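Local coordinates for uncharacterized protein (Desulfotomaculum acetoxidans, PDB 3U4Y), which is of unknown function but folds as a seven-bladed beta-propeller of the lactonase family, without an assigned substrate or reaction, at residues A[133-146]-A[181-193]. Numbering follows the deposited sequence.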
loop_
_atom_site.group_PDB
_atom_site.type_symbol
_atom_site.label_atom_id
_atom_site.label_comp_id
_atom_site.label_asym_id
_atom_site.label_seq_id
_atom_site.Cartn_x
_atom_site.Cartn_y
_atom_site.Cartn_z
ATOM N N ILE A 133 1.952 5.727 -3.223
ATOM C CA ILE A 133 0.732 6.284 -3.801
ATOM C C ILE A 133 -0.463 5.962 -2.915
ATOM O O ILE A 133 -0.485 4.958 -2.183
ATOM C CB ILE A 133 0.485 5.831 -5.272
ATOM C CG1 ILE A 133 -0.609 6.661 -5.928
ATOM C CG2 ILE A 133 0.085 4.387 -5.352
ATOM C CD1 ILE A 133 -0.845 6.289 -7.361
ATOM N N ALA A 134 -1.442 6.851 -2.969
ATOM C CA ALA A 134 -2.673 6.675 -2.235
ATOM C C ALA A 134 -3.798 7.387 -2.977
ATOM O O ALA A 134 -3.661 8.541 -3.392
ATOM C CB ALA A 134 -2.531 7.213 -0.826
ATOM N N ILE A 135 -4.907 6.680 -3.155
ATOM C CA ILE A 135 -6.094 7.267 -3.764
ATOM C C ILE A 135 -7.204 7.431 -2.727
ATOM O O ILE A 135 -7.516 6.487 -1.991
ATOM C CB ILE A 135 -6.579 6.410 -4.954
ATOM C CG1 ILE A 135 -5.418 6.185 -5.926
ATOM C CG2 ILE A 135 -7.764 7.057 -5.651
ATOM C CD1 ILE A 135 -5.703 5.212 -7.038
ATOM N N SER A 136 -7.794 8.621 -2.650
ATOM C CA SER A 136 -8.878 8.820 -1.692
ATOM C C SER A 136 -10.127 7.970 -1.988
ATOM O O SER A 136 -10.615 7.908 -3.135
ATOM C CB SER A 136 -9.260 10.293 -1.585
ATOM O OG SER A 136 -9.756 10.766 -2.820
ATOM N N PRO A 137 -10.651 7.320 -0.939
ATOM C CA PRO A 137 -11.870 6.520 -1.039
ATOM C C PRO A 137 -13.142 7.370 -1.236
ATOM O O PRO A 137 -14.158 6.814 -1.579
ATOM C CB PRO A 137 -11.895 5.763 0.295
ATOM C CG PRO A 137 -10.464 5.875 0.869
ATOM C CD PRO A 137 -10.039 7.225 0.400
ATOM N N ASN A 138 -13.092 8.684 -1.039
ATOM C CA ASN A 138 -14.252 9.543 -1.316
ATOM C C ASN A 138 -14.954 9.177 -2.600
ATOM O O ASN A 138 -16.162 9.003 -2.623
ATOM C CB ASN A 138 -13.868 11.024 -1.471
ATOM C CG ASN A 138 -13.274 11.619 -0.219
ATOM O OD1 ASN A 138 -12.740 12.731 -0.247
ATOM N ND2 ASN A 138 -13.355 10.889 0.887
ATOM N N GLY A 139 -14.189 9.091 -3.678
ATOM C CA GLY A 139 -14.751 9.186 -5.003
ATOM C C GLY A 139 -14.491 10.567 -5.581
ATOM O O GLY A 139 -14.915 10.877 -6.695
ATOM N N ASN A 140 -13.794 11.409 -4.828
ATOM C CA ASN A 140 -13.449 12.728 -5.328
ATOM C C ASN A 140 -12.224 12.633 -6.204
ATOM O O ASN A 140 -11.866 13.597 -6.876
ATOM C CB ASN A 140 -13.203 13.717 -4.193
ATOM C CG ASN A 140 -11.988 13.363 -3.370
ATOM O OD1 ASN A 140 -11.259 12.430 -3.698
ATOM N ND2 ASN A 140 -11.757 14.112 -2.298
ATOM N N GLY A 141 -11.577 11.466 -6.178
ATOM C CA GLY A 141 -10.486 11.164 -7.098
ATOM C C GLY A 141 -9.157 11.870 -6.864
ATOM O O GLY A 141 -8.359 12.060 -7.783
ATOM N N LEU A 142 -8.920 12.261 -5.621
ATOM C CA LEU A 142 -7.665 12.863 -5.237
ATOM C C LEU A 142 -6.583 11.810 -5.046
ATOM O O LEU A 142 -6.829 10.746 -4.474
ATOM C CB LEU A 142 -7.844 13.618 -3.939
ATOM C CG LEU A 142 -6.532 13.944 -3.238
ATOM C CD1 LEU A 142 -5.831 15.080 -3.987
ATOM C CD2 LEU A 142 -6.802 14.272 -1.777
ATOM N N ILE A 143 -5.383 12.142 -5.512
ATOM C CA ILE A 143 -4.210 11.292 -5.405
ATOM C C ILE A 143 -3.041 12.059 -4.790
ATOM O O ILE A 143 -2.756 13.199 -5.147
ATOM C CB ILE A 143 -3.733 10.861 -6.785
ATOM C CG1 ILE A 143 -4.774 9.988 -7.468
ATOM C CG2 ILE A 143 -2.406 10.131 -6.679
ATOM C CD1 ILE A 143 -4.580 9.914 -8.961
ATOM N N LEU A 144 -2.343 11.406 -3.885
ATOM C CA LEU A 144 -1.224 12.020 -3.222
ATOM C C LEU A 144 -0.087 11.046 -3.246
ATOM O O LEU A 144 -0.295 9.846 -3.086
ATOM C CB LEU A 144 -1.568 12.296 -1.759
ATOM C CG LEU A 144 -2.029 13.650 -1.219
ATOM C CD1 LEU A 144 -2.879 14.432 -2.201
ATOM C CD2 LEU A 144 -2.782 13.366 0.060
ATOM N N ILE A 145 1.124 11.573 -3.409
ATOM C CA ILE A 145 2.333 10.767 -3.439
ATOM C C ILE A 145 3.359 11.453 -2.578
ATOM O O ILE A 145 3.292 12.658 -2.388
ATOM C CB ILE A 145 2.906 10.687 -4.862
ATOM C CG1 ILE A 145 3.216 12.099 -5.363
ATOM C CG2 ILE A 145 1.948 9.962 -5.797
ATOM C CD1 ILE A 145 4.182 12.160 -6.493
ATOM N N ASP A 146 4.311 10.686 -2.063
ATOM C CA ASP A 146 5.442 11.235 -1.317
ATOM C C ASP A 146 6.583 11.715 -2.220
ATOM O O ASP A 146 6.840 11.147 -3.273
ATOM C CB ASP A 146 5.987 10.182 -0.361
ATOM C CG ASP A 146 4.945 9.692 0.606
ATOM O OD1 ASP A 146 4.831 8.465 0.800
ATOM O OD2 ASP A 146 4.234 10.538 1.174
ATOM N N ILE A 181 2.022 6.746 2.281
ATOM C CA ILE A 181 0.827 7.514 2.633
ATOM C C ILE A 181 -0.329 6.558 2.743
ATOM O O ILE A 181 -0.356 5.542 2.061
ATOM C CB ILE A 181 0.398 8.501 1.537
ATOM C CG1 ILE A 181 1.558 9.263 0.960
ATOM C CG2 ILE A 181 -0.552 9.505 2.065
ATOM C CD1 ILE A 181 1.157 9.922 -0.314
ATOM N N THR A 182 -1.301 6.906 3.577
ATOM C CA THR A 182 -2.494 6.093 3.794
ATOM C C THR A 182 -3.634 7.026 4.186
ATOM O O THR A 182 -3.454 7.902 5.028
ATOM C CB THR A 182 -2.284 5.065 4.923
ATOM O OG1 THR A 182 -1.390 4.030 4.493
ATOM C CG2 THR A 182 -3.578 4.437 5.281
ATOM N N PHE A 183 -4.798 6.865 3.558
ATOM C CA PHE A 183 -5.954 7.693 3.895
ATOM C C PHE A 183 -6.726 7.081 5.047
ATOM O O PHE A 183 -6.520 5.927 5.414
ATOM C CB PHE A 183 -6.906 7.801 2.713
ATOM C CG PHE A 183 -6.558 8.878 1.733
ATOM C CD1 PHE A 183 -6.965 10.182 1.940
ATOM C CD2 PHE A 183 -5.858 8.584 0.581
ATOM C CE1 PHE A 183 -6.660 11.182 1.022
ATOM C CE2 PHE A 183 -5.554 9.578 -0.329
ATOM C CZ PHE A 183 -5.961 10.881 -0.104
ATOM N N THR A 184 -7.630 7.858 5.616
ATOM C CA THR A 184 -8.624 7.294 6.502
ATOM C C THR A 184 -9.747 6.781 5.618
ATOM O O THR A 184 -9.975 7.316 4.537
ATOM C CB THR A 184 -9.164 8.347 7.471
ATOM O OG1 THR A 184 -9.512 9.535 6.741
ATOM C CG2 THR A 184 -8.113 8.674 8.513
ATOM N N PRO A 185 -10.459 5.746 6.072
ATOM C CA PRO A 185 -11.490 5.116 5.260
ATOM C C PRO A 185 -12.486 6.105 4.669
ATOM O O PRO A 185 -13.151 5.766 3.691
ATOM C CB PRO A 185 -12.168 4.200 6.248
ATOM C CG PRO A 185 -11.140 3.874 7.228
ATOM C CD PRO A 185 -10.348 5.110 7.392
ATOM N N ASP A 186 -12.574 7.305 5.241
ATOM C CA ASP A 186 -13.532 8.334 4.805
ATOM C C ASP A 186 -12.911 9.426 3.942
ATOM O O ASP A 186 -13.625 10.302 3.451
ATOM C CB ASP A 186 -14.262 8.964 5.998
ATOM C CG ASP A 186 -13.329 9.317 7.159
ATOM O OD1 ASP A 186 -13.105 8.449 8.040
ATOM O OD2 ASP A 186 -12.836 10.470 7.201
ATOM N N GLY A 187 -11.589 9.371 3.771
ATOM C CA GLY A 187 -10.864 10.272 2.891
ATOM C C GLY A 187 -10.662 11.693 3.390
ATOM O O GLY A 187 -10.351 12.607 2.609
ATOM N N ASN A 188 -10.832 11.887 4.693
ATOM C CA ASN A 188 -10.811 13.223 5.271
ATOM C C ASN A 188 -9.475 13.570 5.913
ATOM O O ASN A 188 -9.173 14.738 6.165
ATOM C CB ASN A 188 -11.925 13.355 6.288
ATOM C CG ASN A 188 -13.286 13.280 5.657
ATOM O OD1 ASN A 188 -13.523 13.843 4.588
ATOM N ND2 ASN A 188 -14.196 12.574 6.313
ATOM N N PHE A 189 -8.683 12.542 6.176
ATOM C CA PHE A 189 -7.311 12.732 6.592
ATOM C C PHE A 189 -6.414 11.773 5.841
ATOM O O PHE A 189 -6.850 10.708 5.414
ATOM C CB PHE A 189 -7.165 12.484 8.087
ATOM C CG PHE A 189 -8.074 13.307 8.910
ATOM C CD1 PHE A 189 -7.752 14.613 9.213
ATOM C CD2 PHE A 189 -9.262 12.786 9.379
ATOM C CE1 PHE A 189 -8.597 15.387 9.978
ATOM C CE2 PHE A 189 -10.117 13.558 10.149
ATOM C CZ PHE A 189 -9.784 14.858 10.447
ATOM N N ALA A 190 -5.157 12.164 5.684
ATOM C CA ALA A 190 -4.142 11.264 5.166
ATOM C C ALA A 190 -3.015 11.219 6.166
ATOM O O ALA A 190 -2.782 12.191 6.866
ATOM C CB ALA A 190 -3.647 11.755 3.830
ATOM N N PHE A 191 -2.323 10.093 6.245
ATOM C CA PHE A 191 -1.140 9.994 7.096
ATOM C C PHE A 191 0.152 9.729 6.319
ATOM O O PHE A 191 0.246 8.735 5.603
ATOM C CB PHE A 191 -1.314 8.871 8.092
ATOM C CG PHE A 191 -2.562 8.961 8.912
ATOM C CD1 PHE A 191 -2.695 9.930 9.899
ATOM C CD2 PHE A 191 -3.567 8.028 8.759
ATOM C CE1 PHE A 191 -3.826 10.001 10.696
ATOM C CE2 PHE A 191 -4.712 8.079 9.550
ATOM C CZ PHE A 191 -4.841 9.074 10.521
ATOM N N VAL A 192 1.149 10.601 6.478
ATOM C CA VAL A 192 2.455 10.390 5.848
ATOM C C VAL A 192 3.500 9.853 6.813
ATOM O O VAL A 192 3.786 10.473 7.829
ATOM C CB VAL A 192 3.024 11.649 5.239
ATOM C CG1 VAL A 192 4.205 11.294 4.371
ATOM C CG2 VAL A 192 1.990 12.339 4.425
ATOM N N ALA A 193 4.057 8.690 6.498
ATOM C CA ALA A 193 5.159 8.140 7.264
ATOM C C ALA A 193 6.443 8.854 6.864
ATOM O O ALA A 193 6.838 8.848 5.694
ATOM C CB ALA A 193 5.288 6.667 7.006
#
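The Phe183 ring lies between two blades of the propeller, with Ser136 over one face and Ala190 toward the rim of the other. Ser136 CB stands 3.9 Å from the ring centroid and 19° off the normal, a CH-pi contact; the methyl of Ala190, from the ring's own blade, sits 4.0 Å above the plane on the opposite side. At the edge, close to the ring plane, come Ala134 O and, near CZ, the Leu142 CD2 methyl. CG of Phe183 stands beside its own backbone N, anti to the carbonyl carbon (chi1 -85°), which carries the ring across to the 133-146 hairpin, while Pro137 CD packs 3.9 Å from Phe183 CB. Leu144 CD2 touches both CZ of the ring, at 4.0 Å, and the Ala190 methyl. With an alanine at Phe183 a gap is likely to open between the hairpins, and Ser136 CB, Leu142 and Leu144 would lose the ring they share. Farther along the strands Ile181 fills the same interface: its CB lies 4.0 Å from Ala134 CB, and its CD1 packs on Leu144 CB. The Asp146 carboxylate lies alongside the Ile181 side chain, OD2 nearest its CG1, and also borders Val192 CG1. At the turns a weak hydrogen bond is added, from Asn138 ND2 to Asp186 O (2.6 Å). Asn140 OD1 accepts from Leu142 N, an Asx turn, and also from Ser136 OG, on the residue whose CB meets the ring. The contact illustrates how propeller blades join by side-chain packing between stacked sheets: strands 133-135 and 181-183 run nearly parallel, 12° apart, as the innermost strands of consecutive four-stranded blades. On the sides turned from this interface, Ile133 and Ile145 meet Met110 of the preceding blade, and Thr182 and Pro185 meet Val228 of the following one.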